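Local coordinates for protein ATP-dependent DNA ligase (Mycobacterium tuberculosis, PDB 6NHX) that joins breaks in double-stranded DNA by ATP-dependent ligation, working with Ku in mycobacterial non-homologous end joining, at residues S251-P256 / I265-P270. The protein carries 1 engineered substitution. Numbering follows the deposited sequence.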
# COMPACT_ATOMS: atom_id res chain seq x y z
N SER A 251 27.14 -10.70 11.63
CA SER A 251 26.74 -9.63 10.75
C SER A 251 26.52 -10.17 9.34
O SER A 251 27.33 -10.96 8.85
CB SER A 251 27.82 -8.55 10.70
OG SER A 251 27.49 -7.61 9.69
N PRO A 252 25.44 -9.77 8.68
CA PRO A 252 25.21 -10.20 7.29
C PRO A 252 25.83 -9.28 6.25
O PRO A 252 25.69 -9.56 5.05
CB PRO A 252 23.68 -10.15 7.19
CG PRO A 252 23.31 -8.98 8.07
CD PRO A 252 24.27 -9.06 9.24
N PHE A 253 26.51 -8.23 6.67
CA PHE A 253 27.02 -7.23 5.73
C PHE A 253 28.37 -7.66 5.15
O PHE A 253 29.12 -8.40 5.78
CB PHE A 253 27.13 -5.88 6.43
CG PHE A 253 25.80 -5.32 6.81
CD1 PHE A 253 25.02 -4.68 5.87
CD2 PHE A 253 25.31 -5.48 8.11
CE1 PHE A 253 23.77 -4.18 6.20
CE2 PHE A 253 24.04 -4.99 8.45
CZ PHE A 253 23.29 -4.33 7.50
N ASP A 254 28.64 -7.20 3.93
CA ASP A 254 29.86 -7.57 3.23
C ASP A 254 31.12 -6.89 3.76
O ASP A 254 32.22 -7.32 3.43
CB ASP A 254 29.73 -7.40 1.70
CG ASP A 254 29.70 -5.96 1.25
OD1 ASP A 254 29.53 -5.04 2.07
OD2 ASP A 254 29.87 -5.73 0.03
N VAL A 255 30.97 -5.83 4.55
CA VAL A 255 32.05 -5.12 5.22
C VAL A 255 31.54 -4.88 6.64
O VAL A 255 30.38 -4.49 6.78
CB VAL A 255 32.33 -3.78 4.50
CG1 VAL A 255 33.21 -2.90 5.35
CG2 VAL A 255 33.01 -4.03 3.15
N PRO A 256 32.33 -5.11 7.69
CA PRO A 256 31.84 -4.83 9.05
C PRO A 256 31.40 -3.38 9.15
O PRO A 256 32.13 -2.47 8.73
CB PRO A 256 33.05 -5.13 9.94
CG PRO A 256 33.95 -6.03 9.10
CD PRO A 256 33.74 -5.56 7.68
N ILE A 265 23.56 -2.21 17.92
CA ILE A 265 22.87 -2.98 16.89
C ILE A 265 22.61 -4.40 17.36
O ILE A 265 23.41 -5.01 18.08
CB ILE A 265 23.65 -2.94 15.56
CG1 ILE A 265 22.73 -3.27 14.39
CG2 ILE A 265 24.83 -3.91 15.59
CD1 ILE A 265 23.45 -3.24 13.06
N THR A 266 21.45 -4.93 16.97
CA THR A 266 21.18 -6.35 16.99
C THR A 266 21.14 -6.80 15.53
O THR A 266 20.32 -6.29 14.75
CB THR A 266 19.83 -6.63 17.65
OG1 THR A 266 19.84 -6.10 18.98
CG2 THR A 266 19.57 -8.14 17.71
N TYR A 267 22.03 -7.72 15.17
CA TYR A 267 22.04 -8.23 13.80
C TYR A 267 20.94 -9.26 13.60
O TYR A 267 20.52 -9.94 14.55
CB TYR A 267 23.40 -8.86 13.46
CG TYR A 267 24.52 -7.86 13.33
CD1 TYR A 267 24.51 -6.94 12.28
CD2 TYR A 267 25.54 -7.80 14.25
CE1 TYR A 267 25.50 -6.00 12.15
CE2 TYR A 267 26.54 -6.86 14.13
CZ TYR A 267 26.50 -5.96 13.08
OH TYR A 267 27.50 -5.02 12.94
N VAL A 268 20.45 -9.36 12.36
CA VAL A 268 19.46 -10.37 12.00
C VAL A 268 19.91 -11.13 10.77
O VAL A 268 20.68 -10.63 9.93
CB VAL A 268 18.05 -9.78 11.80
CG1 VAL A 268 17.50 -9.30 13.15
CG2 VAL A 268 18.07 -8.65 10.78
N LYS A 269 19.45 -12.37 10.67
CA LYS A 269 19.57 -13.10 9.43
C LYS A 269 18.88 -12.30 8.32
O LYS A 269 17.82 -11.72 8.55
CB LYS A 269 18.94 -14.49 9.57
CG LYS A 269 19.70 -15.41 10.53
N PRO A 270 19.49 -12.22 7.13
CA PRO A 270 19.00 -11.32 6.07
C PRO A 270 17.81 -11.90 5.32
O PRO A 270 17.87 -12.17 4.11
CB PRO A 270 20.25 -11.17 5.18
CG PRO A 270 20.99 -12.46 5.35
CD PRO A 270 20.76 -12.87 6.79
O HOH W 1 28.89 -5.54 10.68
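A serine methylene, rather than another ring, lies over the face of Tyr267. Ser251 CB sits 3.8 Å from the centroid of the Tyr267 ring and 14° off its normal, a CH-pi contact. The opposite face of the ring carries Ile265 CG2, offset toward the rim. The ring is therefore held between a loop residue and a residue two places earlier in its own chain.

Ser251 OG lies anti to its own nitrogen (chi1 171°), which turns it toward the tyrosine CE1 atom and into an ST turn. There it accepts a hydrogen bond from Phe253 N at 3.2 Å, nearly straight at 167°. A water bridges to the phenol, 2.7 Å from Ser251 OG and 2.7 Å from Tyr267 OH. Phe253 presents its ring edge to the tyrosine, with CD2 4.1 Å from Tyr267 CE1.

Pro252 extends the packing toward Pro270. Its CD meets Tyr267 CD1 at 3.7 Å, its CG rests near the carbonyl oxygen of Val268, and its CB packs on Pro270 CG at 4.0 Å. Leu221 of strand 220-228 touches both prolines and Phe253.

The contact joins the loop after strand 247-248 to strand 266-268, within the OB-fold C-terminal region and away from the ATP site. Strand 266-268 pairs antiparallel with 247-248 and with 190-201, and the short helix 259-262 lies between the two segments in sequence.

Direct contact between the segments is thus mainly by apolar and CH-pi packing, while polar linkage runs through the water. The serine hydroxyl has two jobs: it closes the ST turn through Phe253 N and reaches the phenol through the water. This probably couples the shape of the loop to the position of the tyrosine ring.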